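Local coordinates for protein 361aa long hypothetical D-aminopeptidase (Pyrococcus horikoshii, PDB 2DRH) that belongs to the S58 peptidase family and probably acts as an aminopeptidase, although its actual function has not been established, at residues Lys198-Leu204 with Ile243-Pro249; Arg257-Ala262 with Phe312-Ala316; Gly30-Lys36 with Val48-Ala54; Pro95-Thr101 with Leu132-Asp138. All coordinates share one frame; numbering follows the deposited sequence.

Along the chain the contacts follow one another as 3, 4, 1 and 2. Contacts 3 and 4, with centres about 11 Å apart, build one four-stranded sheet in the order 28-36, 48-56, 96-100, 132-136; Thr53 O and Leu98 N join them. Contact 1 belongs to a second mixed sheet, its centre about 21 Å from that of contact 4. The two sheets meet where Leu204 packs on Leu98 and Ile243 on Ile96. Contact 2, about 10 Å from contact 1 between centres, pairs helices 252-268 and 309-328 over the far face of the second sheet. Helices 104-118 and 151-160 cover the first sheet, giving the alpha-beta-beta-alpha sandwich known from DmpA-like peptidases.

Contact 1: Lys198-Leu204 with Ile243-Pro249; sequences KYTVGAL and IIATDAP
Asp247 grips Thr200 where two antiparallel strands, 198-204 and 243-246, part company in a mixed sheet of the alpha-beta-beta-alpha sandwich. Thr200 N donates to Asp247 OD1 at 2.7 Å, reaching the syn side of the carboxylate but 26° out of its plane. With chi1 at 62° the Asp247 carboxylate swings back to the neighbouring strand. Thr200 O in turn takes a bond of 3.0 Å from Thr246 OG1 and a weak one from Asp247 N. Thr246 OG1 also accepts from Ala248 N, 3.1 Å away, forming an ST turn that starts the chain out of the sheet. This turn lays Ala248 CB over the Tyr199 ring face, 4.2 Å from the ring centroid, a CH-pi contact; Asp247 OD1 lies at the ring's edge. Pro249 CD reaches Tyr199 CE1 at 3.7 Å, and Val297 of the second subunit packs on both residues. Farther along, Gly202 with Ala245 and Leu204 with Ile243 are hydrogen-bonded pairs. The face bearing Val201, Ala203 and Ile244 packs against helix 309-328, while strands 184-193 and 278-285 flank the pair. At the partly exposed end a water links Asp247 to strand 198-204, donating to Asp247 OD2 at 2.6 Å and hydrogen-bonding Thr200 OG1 at 3.0 Å.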
loop_
_atom_site.group_PDB
_atom_site.type_symbol
_atom_site.label_atom_id
_atom_site.label_comp_id
_atom_site.label_asym_id
_atom_site.label_seq_id
_atom_site.Cartn_x
_atom_site.Cartn_y
_atom_site.Cartn_z
ATOM N N LYS A 198 31.029 9.394 -6.329
ATOM C CA LYS A 198 30.449 10.318 -5.375
ATOM C C LYS A 198 29.008 10.639 -5.739
ATOM O O LYS A 198 28.687 10.892 -6.900
ATOM C CB LYS A 198 31.263 11.615 -5.322
ATOM C CG LYS A 198 32.650 11.466 -4.712
ATOM C CD LYS A 198 33.395 12.795 -4.727
ATOM C CE LYS A 198 34.770 12.678 -4.083
ATOM N NZ LYS A 198 34.678 12.254 -2.657
ATOM N N TYR A 199 28.138 10.608 -4.739
ATOM C CA TYR A 199 26.730 10.926 -4.941
ATOM C C TYR A 199 26.316 11.866 -3.816
ATOM O O TYR A 199 26.797 11.751 -2.685
ATOM C CB TYR A 199 25.865 9.662 -4.900
ATOM C CG TYR A 199 26.115 8.678 -6.021
ATOM C CD1 TYR A 199 25.759 8.978 -7.334
ATOM C CD2 TYR A 199 26.698 7.435 -5.763
ATOM C CE1 TYR A 199 25.972 8.064 -8.365
ATOM C CE2 TYR A 199 26.917 6.518 -6.783
ATOM C CZ TYR A 199 26.550 6.836 -8.082
ATOM O OH TYR A 199 26.741 5.916 -9.094
ATOM N N THR A 200 25.425 12.795 -4.131
ATOM C CA THR A 200 24.948 13.751 -3.146
ATOM C C THR A 200 23.486 13.491 -2.783
ATOM O O THR A 200 22.665 13.155 -3.647
ATOM C CB THR A 200 25.053 15.186 -3.688
ATOM O OG1 THR A 200 26.403 15.449 -4.092
ATOM C CG2 THR A 200 24.635 16.189 -2.628
ATOM N N VAL A 201 23.175 13.641 -1.501
ATOM C CA VAL A 201 21.811 13.483 -1.007
ATOM C C VAL A 201 21.459 14.776 -0.283
ATOM O O VAL A 201 22.060 15.098 0.742
ATOM C CB VAL A 201 21.681 12.324 -0.001
ATOM C CG1 VAL A 201 20.283 12.350 0.638
ATOM C CG2 VAL A 201 21.915 10.990 -0.708
ATOM N N GLY A 202 20.501 15.519 -0.825
ATOM C CA GLY A 202 20.096 16.764 -0.199
ATOM C C GLY A 202 18.703 16.698 0.405
ATOM O O GLY A 202 17.872 15.886 -0.008
ATOM N N ALA A 203 18.436 17.560 1.379
ATOM C CA ALA A 203 17.128 17.570 2.017
ATOM C C ALA A 203 16.631 18.956 2.369
ATOM O O ALA A 203 17.389 19.805 2.822
ATOM C CB ALA A 203 17.147 16.707 3.273
ATOM N N LEU A 204 15.344 19.176 2.137
ATOM C CA LEU A 204 14.698 20.428 2.478
ATOM C C LEU A 204 13.455 20.030 3.269
ATOM O O LEU A 204 12.653 19.204 2.820
ATOM C CB LEU A 204 14.304 21.206 1.221
ATOM C CG LEU A 204 13.576 22.533 1.486
ATOM C CD1 LEU A 204 13.697 23.427 0.279
ATOM C CD2 LEU A 204 12.098 22.285 1.816
ATOM N N ILE A 243 11.468 16.808 1.710
ATOM C CA ILE A 243 11.748 16.678 0.286
ATOM C C ILE A 243 13.183 16.214 0.123
ATOM O O ILE A 243 14.122 16.894 0.541
ATOM C CB ILE A 243 11.560 18.021 -0.452
ATOM C CG1 ILE A 243 10.140 18.548 -0.222
ATOM C CG2 ILE A 243 11.819 17.841 -1.950
ATOM C CD1 ILE A 243 9.050 17.624 -0.731
ATOM N N ILE A 244 13.348 15.046 -0.479
ATOM C CA ILE A 244 14.672 14.486 -0.680
ATOM C C ILE A 244 15.065 14.510 -2.152
ATOM O O ILE A 244 14.264 14.174 -3.033
ATOM C CB ILE A 244 14.747 13.024 -0.198
ATOM C CG1 ILE A 244 14.080 12.878 1.174
ATOM C CG2 ILE A 244 16.204 12.572 -0.150
ATOM C CD1 ILE A 244 14.655 13.764 2.241
ATOM N N ALA A 245 16.302 14.914 -2.410
ATOM C CA ALA A 245 16.824 14.955 -3.772
ATOM C C ALA A 245 18.179 14.258 -3.785
ATOM O O ALA A 245 18.925 14.318 -2.805
ATOM C CB ALA A 245 16.974 16.399 -4.242
ATOM N N THR A 246 18.486 13.590 -4.894
ATOM C CA THR A 246 19.761 12.899 -5.046
ATOM C C THR A 246 20.131 12.792 -6.515
ATOM O O THR A 246 19.260 12.819 -7.387
ATOM C CB THR A 246 19.727 11.469 -4.456
ATOM O OG1 THR A 246 21.019 10.860 -4.606
ATOM C CG2 THR A 246 18.692 10.606 -5.175
ATOM N N ASP A 247 21.426 12.682 -6.787
ATOM C CA ASP A 247 21.898 12.549 -8.156
ATOM C C ASP A 247 22.260 11.087 -8.425
ATOM O O ASP A 247 22.844 10.750 -9.454
ATOM C CB ASP A 247 23.099 13.474 -8.396
ATOM C CG ASP A 247 24.296 13.145 -7.509
ATOM O OD1 ASP A 247 24.117 12.515 -6.447
ATOM O OD2 ASP A 247 25.425 13.542 -7.874
ATOM N N ALA A 248 21.903 10.216 -7.487
ATOM C CA ALA A 248 22.173 8.794 -7.634
ATOM C C ALA A 248 21.082 8.166 -8.499
ATOM O O ALA A 248 19.900 8.460 -8.327
ATOM C CB ALA A 248 22.209 8.121 -6.260
ATOM N N PRO A 249 21.466 7.309 -9.460
ATOM C CA PRO A 249 20.477 6.662 -10.329
ATOM C C PRO A 249 19.655 5.641 -9.540
ATOM O O PRO A 249 20.204 4.698 -8.973
ATOM C CB PRO A 249 21.339 6.016 -11.410
ATOM C CG PRO A 249 22.589 5.664 -10.665
ATOM C CD PRO A 249 22.834 6.921 -9.846
HETATM O O HOH W 1 27.521 14.041 -6.450
#

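Contact 2: Arg257-Ala262 with Phe312-Ala316; sequences RVAKRA and FKATA
Phe312 reaches from helix 309-328 to Arg257, Val258 and Arg261 of helix 252-268, in a helix pair that covers one sheet of the alpha-beta-beta-alpha sandwich. The two helical segments run roughly the same way, at 40° with axes 8.1 Å apart. Arg261 covers one face of the Phe312 ring in a cation-pi contact, its CZ 3.8 Å from the ring centroid and its guanidinium tilted rather than stacked flat. A bend at chi2 (-53°) folds the arginine over the ring and brings its CG to 3.5 Å from Phe312 CG. Arg257 comes to the ring edge instead: Phe312 CZ stands 3.8 Å from Arg257 CZ, over the centre of a guanidinium almost perpendicular to the ring (89°). Both charged ends have partners beyond the helices. Arg257 forms salt bridges with Asp305 and with Glu88 of the second subunit, and hydrogen bonds with Asn275 and Asn75 of the third; Arg261 NH2 bonds to Ala273 O of the third subunit. One turn on, Thr315 points at the other helix, its CG2 packed 3.7 Å from Val258 O. The Thr315 hydroxyl is hydrogen-bonded to Leu311 O. Next comes Ala316, whose CA is 4.9 Å from Ala262 CA, the nearest such pair across the two segments; Ala316 CB lies 3.6 Å from Arg261 O.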
loop_
_atom_site.group_PDB
_atom_site.type_symbol
_atom_site.label_atom_id
_atom_site.label_comp_id
_atom_site.label_asym_id
_atom_site.label_seq_id
_atom_site.Cartn_x
_atom_site.Cartn_y
_atom_site.Cartn_z
ATOM N N ARG A 257 11.779 3.679 -1.279
ATOM C CA ARG A 257 12.570 3.194 -0.151
ATOM C C ARG A 257 13.301 4.375 0.482
ATOM O O ARG A 257 13.307 4.535 1.703
ATOM C CB ARG A 257 13.582 2.132 -0.609
ATOM C CG ARG A 257 12.973 0.940 -1.349
ATOM C CD ARG A 257 14.030 -0.116 -1.673
ATOM N NE ARG A 257 14.390 -0.930 -0.509
ATOM C CZ ARG A 257 15.516 -1.634 -0.400
ATOM N NH1 ARG A 257 16.406 -1.620 -1.386
ATOM N NH2 ARG A 257 15.748 -2.365 0.688
ATOM N N VAL A 258 13.918 5.203 -0.357
ATOM C CA VAL A 258 14.635 6.379 0.111
ATOM C C VAL A 258 13.695 7.290 0.912
ATOM O O VAL A 258 14.042 7.761 1.990
ATOM C CB VAL A 258 15.233 7.171 -1.095
ATOM C CG1 VAL A 258 15.710 8.531 -0.645
ATOM C CG2 VAL A 258 16.406 6.377 -1.718
ATOM N N ALA A 259 12.503 7.535 0.384
ATOM C CA ALA A 259 11.543 8.389 1.068
ATOM C C ALA A 259 11.306 7.918 2.512
ATOM O O ALA A 259 11.246 8.730 3.434
ATOM C CB ALA A 259 10.227 8.425 0.286
ATOM N N LYS A 260 11.194 6.607 2.705
ATOM C CA LYS A 260 10.966 6.034 4.033
ATOM C C LYS A 260 12.088 6.301 5.031
ATOM O O LYS A 260 11.848 6.390 6.237
ATOM C CB LYS A 260 10.788 4.518 3.938
ATOM C CG LYS A 260 9.430 4.037 3.494
ATOM C CD LYS A 260 9.329 2.527 3.690
ATOM C CE LYS A 260 7.985 1.979 3.227
ATOM N NZ LYS A 260 7.935 0.506 3.412
ATOM N N ARG A 261 13.315 6.406 4.529
ATOM C CA ARG A 261 14.472 6.626 5.377
ATOM C C ARG A 261 14.486 8.016 5.991
ATOM O O ARG A 261 15.168 8.264 6.993
ATOM C CB ARG A 261 15.754 6.361 4.573
ATOM C CG ARG A 261 15.842 4.928 4.053
ATOM C CD ARG A 261 15.656 3.925 5.197
ATOM N NE ARG A 261 15.818 2.533 4.783
ATOM C CZ ARG A 261 14.928 1.841 4.084
ATOM N NH1 ARG A 261 13.789 2.399 3.706
ATOM N NH2 ARG A 261 15.175 0.582 3.771
ATOM N N ALA A 262 13.722 8.920 5.397
ATOM C CA ALA A 262 13.632 10.275 5.912
ATOM C C ALA A 262 12.996 10.254 7.303
ATOM O O ALA A 262 13.269 11.124 8.130
ATOM C CB ALA A 262 12.796 11.140 4.971
ATOM N N PHE A 312 20.648 5.442 2.221
ATOM C CA PHE A 312 19.590 5.396 3.236
ATOM C C PHE A 312 20.060 6.157 4.476
ATOM O O PHE A 312 19.306 6.928 5.072
ATOM C CB PHE A 312 19.269 3.954 3.644
ATOM C CG PHE A 312 18.541 3.154 2.595
ATOM C CD1 PHE A 312 18.070 3.747 1.430
ATOM C CD2 PHE A 312 18.304 1.794 2.795
ATOM C CE1 PHE A 312 17.372 2.999 0.482
ATOM C CE2 PHE A 312 17.611 1.042 1.856
ATOM C CZ PHE A 312 17.144 1.646 0.699
ATOM N N LYS A 313 21.312 5.936 4.866
ATOM C CA LYS A 313 21.862 6.613 6.036
ATOM C C LYS A 313 22.000 8.114 5.791
ATOM O O LYS A 313 21.611 8.925 6.635
ATOM C CB LYS A 313 23.224 6.019 6.409
ATOM C CG LYS A 313 24.019 6.878 7.388
ATOM C CD LYS A 313 25.299 6.200 7.829
ATOM C CE LYS A 313 24.994 5.000 8.701
ATOM N NZ LYS A 313 24.183 5.414 9.872
ATOM N N ALA A 314 22.554 8.473 4.634
ATOM C CA ALA A 314 22.745 9.872 4.263
ATOM C C ALA A 314 21.405 10.614 4.264
ATOM O O ALA A 314 21.335 11.783 4.618
ATOM C CB ALA A 314 23.401 9.964 2.871
ATOM N N THR A 315 20.350 9.926 3.849
ATOM C CA THR A 315 19.018 10.517 3.817
ATOM C C THR A 315 18.587 10.860 5.240
ATOM O O THR A 315 18.202 11.993 5.522
ATOM C CB THR A 315 17.989 9.538 3.203
ATOM O OG1 THR A 315 18.349 9.262 1.845
ATOM C CG2 THR A 315 16.571 10.137 3.244
ATOM N N ALA A 316 18.656 9.874 6.130
ATOM C CA ALA A 316 18.281 10.080 7.523
ATOM C C ALA A 316 19.100 11.222 8.108
ATOM O O ALA A 316 18.582 12.055 8.852
ATOM C CB ALA A 316 18.511 8.794 8.330
#

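Contact 3: Gly30-Lys36 with Val48-Ala54; sequences GHVTLIK and VRTGVTA
His31 and Thr53 meet at the buried end of a beta hairpin whose two antiparallel strands, 28-36 and 48-56, form one margin of the four-stranded sheet within this chain. The two side chains lie side by side, and His31 ND1 and Thr53 OG1 share a hydrogen bond of 3.0 Å in which the threonine oxygen sits at the edge of the imidazole. Outside the hairpin, His31 NE2 bonds to Glu166 O and Thr53 OG1 to Ala172 N, so both polar groups are tied to the neighbouring loop. Backbone bonds pair Gly30 with Ala54 and Val32 with Val52. Next along, Gly51 stands opposite Thr33 in a non-hydrogen-bonded pair, its CA 3.3 Å from Val32 O. Helix 151-160 covers Val32, and Val52 touches Ile97 and Thr99 of the adjoining strand.

Toward the loop end of the hairpin the strands stay close while their outer sides meet solvent. Lys36 CB presses to 3.1 Å from Val48 CG1, whereas Leu34 CD1 and Thr50 CG2 are 4.1 Å apart. Ile35 and the end of Lys36 face solvent; Arg49 turns at chi2 (-79°) and crosses Ile35 at about a right angle. Ile35 CG2 lies over one face of the guanidinium and 3.7 Å from Arg49 CD. Asp334 O takes Arg49 NE and Gly37 O takes NH2, which fixes the rotation of the group. Arg49 NH1 gives a weak bond to Lys36 O and a straighter one to Val48 O, 3.1 Å away, entering 63° out of that carbonyl's plane while Lys36 N supplies a second donor at 3.0 Å.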
loop_
_atom_site.group_PDB
_atom_site.type_symbol
_atom_site.label_atom_id
_atom_site.label_comp_id
_atom_site.label_asym_id
_atom_site.label_seq_id
_atom_site.Cartn_x
_atom_site.Cartn_y
_atom_site.Cartn_z
ATOM N N GLY A 30 12.887 28.493 -4.357
ATOM C CA GLY A 30 12.442 29.877 -4.344
ATOM C C GLY A 30 11.374 30.091 -3.286
ATOM O O GLY A 30 10.579 29.187 -3.022
ATOM N N HIS A 31 11.350 31.283 -2.690
ATOM C CA HIS A 31 10.384 31.617 -1.640
ATOM C C HIS A 31 9.582 32.889 -1.904
ATOM O O HIS A 31 10.008 33.779 -2.637
ATOM C CB HIS A 31 11.080 31.864 -0.296
ATOM C CG HIS A 31 11.840 30.696 0.243
ATOM N ND1 HIS A 31 11.261 29.466 0.467
ATOM C CD2 HIS A 31 13.107 30.606 0.710
ATOM C CE1 HIS A 31 12.135 28.672 1.058
ATOM N NE2 HIS A 31 13.263 29.340 1.218
ATOM N N VAL A 32 8.425 32.958 -1.255
ATOM C CA VAL A 32 7.552 34.121 -1.282
ATOM C C VAL A 32 7.039 34.153 0.154
ATOM O O VAL A 32 6.380 33.209 0.612
ATOM C CB VAL A 32 6.388 33.973 -2.282
ATOM C CG1 VAL A 32 5.330 35.056 -2.023
ATOM C CG2 VAL A 32 6.920 34.117 -3.701
ATOM N N THR A 33 7.383 35.223 0.868
ATOM C CA THR A 33 7.023 35.376 2.275
ATOM C C THR A 33 5.939 36.423 2.469
ATOM O O THR A 33 6.036 37.522 1.938
ATOM C CB THR A 33 8.267 35.767 3.105
ATOM O OG1 THR A 33 9.307 34.808 2.872
ATOM C CG2 THR A 33 7.942 35.798 4.601
ATOM N N LEU A 34 4.913 36.071 3.240
ATOM C CA LEU A 34 3.792 36.971 3.488
ATOM C C LEU A 34 3.591 37.269 4.965
ATOM O O LEU A 34 3.095 36.430 5.723
ATOM C CB LEU A 34 2.511 36.367 2.915
ATOM C CG LEU A 34 2.634 36.022 1.436
ATOM C CD1 LEU A 34 1.409 35.246 0.972
ATOM C CD2 LEU A 34 2.825 37.319 0.643
ATOM N N ILE A 35 3.975 38.477 5.359
ATOM C CA ILE A 35 3.854 38.920 6.737
ATOM C C ILE A 35 3.165 40.278 6.758
ATOM O O ILE A 35 3.614 41.220 6.101
ATOM C CB ILE A 35 5.242 39.034 7.398
ATOM C CG1 ILE A 35 5.967 37.685 7.296
ATOM C CG2 ILE A 35 5.098 39.479 8.862
ATOM C CD1 ILE A 35 7.297 37.627 8.038
ATOM N N LYS A 36 2.074 40.375 7.510
ATOM C CA LYS A 36 1.324 41.620 7.601
ATOM C C LYS A 36 0.334 41.603 8.759
ATOM O O LYS A 36 -0.306 40.590 9.025
ATOM C CB LYS A 36 0.562 41.869 6.291
ATOM C CG LYS A 36 -0.538 42.915 6.399
ATOM C CD LYS A 36 -1.508 42.844 5.227
ATOM C CE LYS A 36 -2.690 43.782 5.444
ATOM N NZ LYS A 36 -3.420 43.490 6.720
ATOM N N VAL A 48 -1.320 38.013 9.011
ATOM C CA VAL A 48 -0.891 37.044 8.012
ATOM C C VAL A 48 0.575 36.667 8.178
ATOM O O VAL A 48 1.461 37.522 8.164
ATOM C CB VAL A 48 -1.113 37.574 6.578
ATOM C CG1 VAL A 48 -0.427 38.900 6.413
ATOM C CG2 VAL A 48 -0.571 36.578 5.560
ATOM N N ARG A 49 0.813 35.369 8.331
ATOM C CA ARG A 49 2.154 34.826 8.506
ATOM C C ARG A 49 2.188 33.503 7.745
ATOM O O ARG A 49 2.150 32.432 8.341
ATOM C CB ARG A 49 2.429 34.584 9.993
ATOM C CG ARG A 49 2.250 35.808 10.902
ATOM C CD ARG A 49 3.436 36.769 10.847
ATOM N NE ARG A 49 3.359 37.806 11.883
ATOM C CZ ARG A 49 2.566 38.876 11.828
ATOM N NH1 ARG A 49 1.771 39.071 10.781
ATOM N NH2 ARG A 49 2.561 39.751 12.827
ATOM N N THR A 50 2.238 33.584 6.421
ATOM C CA THR A 50 2.250 32.386 5.599
ATOM C C THR A 50 3.134 32.606 4.370
ATOM O O THR A 50 3.914 33.555 4.327
ATOM C CB THR A 50 0.800 32.006 5.177
ATOM O OG1 THR A 50 0.799 30.714 4.566
ATOM C CG2 THR A 50 0.232 33.018 4.198
ATOM N N GLY A 51 3.025 31.732 3.377
ATOM C CA GLY A 51 3.848 31.892 2.191
ATOM C C GLY A 51 3.853 30.683 1.287
ATOM O O GLY A 51 3.057 29.761 1.462
ATOM N N VAL A 52 4.775 30.685 0.328
ATOM C CA VAL A 52 4.905 29.610 -0.639
ATOM C C VAL A 52 6.372 29.316 -0.920
ATOM O O VAL A 52 7.196 30.227 -0.998
ATOM C CB VAL A 52 4.220 29.992 -1.979
ATOM C CG1 VAL A 52 4.449 28.904 -3.025
ATOM C CG2 VAL A 52 2.735 30.207 -1.761
ATOM N N THR A 53 6.697 28.037 -1.062
ATOM C CA THR A 53 8.059 27.621 -1.359
ATOM C C THR A 53 8.004 26.667 -2.548
ATOM O O THR A 53 7.211 25.717 -2.562
ATOM C CB THR A 53 8.711 26.895 -0.164
ATOM O OG1 THR A 53 8.852 27.802 0.936
ATOM C CG2 THR A 53 10.081 26.354 -0.554
ATOM N N ALA A 54 8.846 26.925 -3.543
ATOM C CA ALA A 54 8.889 26.101 -4.739
ATOM C C ALA A 54 10.217 25.364 -4.876
ATOM O O ALA A 54 11.277 25.941 -4.659
ATOM C CB ALA A 54 8.650 26.972 -5.966
#

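Contact 4: Pro95-Thr101 with Leu132-Asp138; sequences PIILTNT and LVLECND
Leu98 and Leu134 lie alongside each other at the heart of a beta-alpha-beta unit, in which helix 104-118 connects the parallel strands 96-100 and 132-136. Leu98 CD2 rests 3.8 Å from Leu134 CB. On the same face Ile96 and Leu132 run side by side, CG1 of the isoleucine 3.9 Å from CD2 of the leucine. The reverse face carries Ile97, Val133 and Thr99, packed beneath helices 104-118 and 151-160. Backbone bonds stitch the strands between the two faces; Leu134 N reaches Ile97 O at 2.9 Å, and Leu134 O takes Thr99 N. Beyond Thr99, whose OG1 bonds to Gly51 O of the next strand, the edge turns polar. Thr101 N meets Cys136 O at 3.1 Å from well above the carbonyl plane (55° out of it). A bend at chi2 (58°) folds the Glu135 chain round toward Thr101, whose OG1 donates to Glu135 OE1 at 2.8 Å. That hydroxyl comes to the anti side, 30° off the carboxylate plane. Ser78 OG and Lys79 N hold OE2, and thus three bonds fix a buried carboxylate. At the far end Asn100 ND2 and Asp138 OD2 both bond to Thr50 OG1, with Asp138 OD1 taken by Asn142; Asn100 CB packs 3.3 Å from Asp138 OD2.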
loop_
_atom_site.group_PDB
_atom_site.type_symbol
_atom_site.label_atom_id
_atom_site.label_comp_id
_atom_site.label_asym_id
_atom_site.label_seq_id
_atom_site.Cartn_x
_atom_site.Cartn_y
_atom_site.Cartn_z
ATOM N N PRO A 95 7.015 21.552 -10.826
ATOM C CA PRO A 95 7.861 21.954 -9.705
ATOM C C PRO A 95 7.071 21.573 -8.448
ATOM O O PRO A 95 5.846 21.424 -8.503
ATOM C CB PRO A 95 8.008 23.468 -9.892
ATOM C CG PRO A 95 6.832 23.854 -10.706
ATOM C CD PRO A 95 6.669 22.704 -11.673
ATOM N N ILE A 96 7.772 21.402 -7.333
ATOM C CA ILE A 96 7.143 21.009 -6.080
ATOM C C ILE A 96 6.796 22.243 -5.269
ATOM O O ILE A 96 7.650 23.072 -4.994
ATOM C CB ILE A 96 8.080 20.109 -5.272
ATOM C CG1 ILE A 96 8.619 19.001 -6.181
ATOM C CG2 ILE A 96 7.333 19.522 -4.071
ATOM C CD1 ILE A 96 9.677 18.131 -5.536
ATOM N N ILE A 97 5.532 22.343 -4.880
ATOM C CA ILE A 97 5.044 23.496 -4.147
ATOM C C ILE A 97 4.600 23.161 -2.736
ATOM O O ILE A 97 3.925 22.154 -2.494
ATOM C CB ILE A 97 3.850 24.153 -4.901
ATOM C CG1 ILE A 97 4.259 24.486 -6.341
ATOM C CG2 ILE A 97 3.392 25.414 -4.174
ATOM C CD1 ILE A 97 5.324 25.564 -6.438
ATOM N N LEU A 98 4.989 24.025 -1.808
ATOM C CA LEU A 98 4.638 23.872 -0.411
ATOM C C LEU A 98 3.936 25.153 0.013
ATOM O O LEU A 98 4.309 26.243 -0.425
ATOM C CB LEU A 98 5.898 23.662 0.434
ATOM C CG LEU A 98 6.877 22.594 -0.077
ATOM C CD1 LEU A 98 8.004 22.408 0.931
ATOM C CD2 LEU A 98 6.152 21.288 -0.301
ATOM N N THR A 99 2.908 25.014 0.843
ATOM C CA THR A 99 2.169 26.163 1.348
ATOM C C THR A 99 1.326 25.735 2.548
ATOM O O THR A 99 1.541 24.659 3.097
ATOM C CB THR A 99 1.272 26.783 0.264
ATOM O OG1 THR A 99 0.749 28.024 0.751
ATOM C CG2 THR A 99 0.123 25.843 -0.114
ATOM N N ASN A 100 0.384 26.568 2.979
ATOM C CA ASN A 100 -0.423 26.187 4.132
ATOM C C ASN A 100 -1.580 25.285 3.716
ATOM O O ASN A 100 -2.004 25.278 2.554
ATOM C CB ASN A 100 -0.934 27.426 4.887
ATOM C CG ASN A 100 -1.987 28.196 4.118
ATOM O OD1 ASN A 100 -3.117 27.734 3.951
ATOM N ND2 ASN A 100 -1.621 29.383 3.643
ATOM N N THR A 101 -2.089 24.524 4.674
ATOM C CA THR A 101 -3.173 23.583 4.417
ATOM C C THR A 101 -4.334 24.100 3.579
ATOM O O THR A 101 -4.725 23.459 2.602
ATOM C CB THR A 101 -3.754 23.035 5.733
ATOM O OG1 THR A 101 -2.682 22.628 6.588
ATOM C CG2 THR A 101 -4.662 21.818 5.455
ATOM N N LEU A 132 1.982 18.916 -8.106
ATOM C CA LEU A 132 2.412 18.381 -6.822
ATOM C C LEU A 132 2.481 19.486 -5.781
ATOM O O LEU A 132 3.315 20.392 -5.867
ATOM C CB LEU A 132 3.774 17.711 -6.975
ATOM C CG LEU A 132 4.424 17.027 -5.773
ATOM C CD1 LEU A 132 3.496 15.967 -5.170
ATOM C CD2 LEU A 132 5.725 16.386 -6.256
ATOM N N VAL A 133 1.596 19.389 -4.791
ATOM C CA VAL A 133 1.491 20.369 -3.723
ATOM C C VAL A 133 1.372 19.681 -2.370
ATOM O O VAL A 133 0.569 18.757 -2.207
ATOM C CB VAL A 133 0.238 21.246 -3.923
ATOM C CG1 VAL A 133 0.171 22.330 -2.857
ATOM C CG2 VAL A 133 0.244 21.852 -5.320
ATOM N N LEU A 134 2.168 20.132 -1.404
ATOM C CA LEU A 134 2.139 19.583 -0.051
ATOM C C LEU A 134 2.006 20.728 0.953
ATOM O O LEU A 134 2.207 21.892 0.603
ATOM C CB LEU A 134 3.389 18.748 0.225
ATOM C CG LEU A 134 3.423 17.444 -0.583
ATOM C CD1 LEU A 134 4.248 17.654 -1.845
ATOM C CD2 LEU A 134 4.013 16.320 0.255
ATOM N N GLU A 135 1.677 20.411 2.201
ATOM C CA GLU A 135 1.463 21.478 3.157
ATOM C C GLU A 135 1.599 21.165 4.630
ATOM O O GLU A 135 1.737 20.014 5.038
ATOM C CB GLU A 135 0.065 22.046 2.940
ATOM C CG GLU A 135 -1.033 20.975 2.905
ATOM C CD GLU A 135 -1.098 20.126 4.171
ATOM O OE1 GLU A 135 -1.179 20.694 5.279
ATOM O OE2 GLU A 135 -1.072 18.884 4.055
ATOM N N CYS A 136 1.520 22.239 5.414
ATOM C CA CYS A 136 1.554 22.199 6.871
ATOM C C CYS A 136 0.574 23.283 7.362
ATOM O O CYS A 136 0.329 24.269 6.667
ATOM C CB CYS A 136 2.975 22.444 7.380
ATOM S SG CYS A 136 4.050 20.979 7.214
ATOM N N ASN A 137 -0.005 23.091 8.543
ATOM C CA ASN A 137 -0.985 24.037 9.088
ATOM C C ASN A 137 -0.303 25.136 9.917
ATOM O O ASN A 137 0.282 24.849 10.956
ATOM C CB ASN A 137 -1.979 23.260 9.965
ATOM C CG ASN A 137 -3.187 24.084 10.366
ATOM O OD1 ASN A 137 -3.113 25.301 10.489
ATOM N ND2 ASN A 137 -4.306 23.415 10.583
ATOM N N ASP A 138 -0.370 26.387 9.466
ATOM C CA ASP A 138 0.252 27.483 10.213
ATOM C C ASP A 138 -0.756 28.297 11.031
ATOM O O ASP A 138 -0.467 29.415 11.454
ATOM C CB ASP A 138 1.020 28.421 9.264
ATOM C CG ASP A 138 0.218 28.793 8.023
ATOM O OD1 ASP A 138 -1.022 28.658 8.049
ATOM O OD2 ASP A 138 0.834 29.231 7.022
#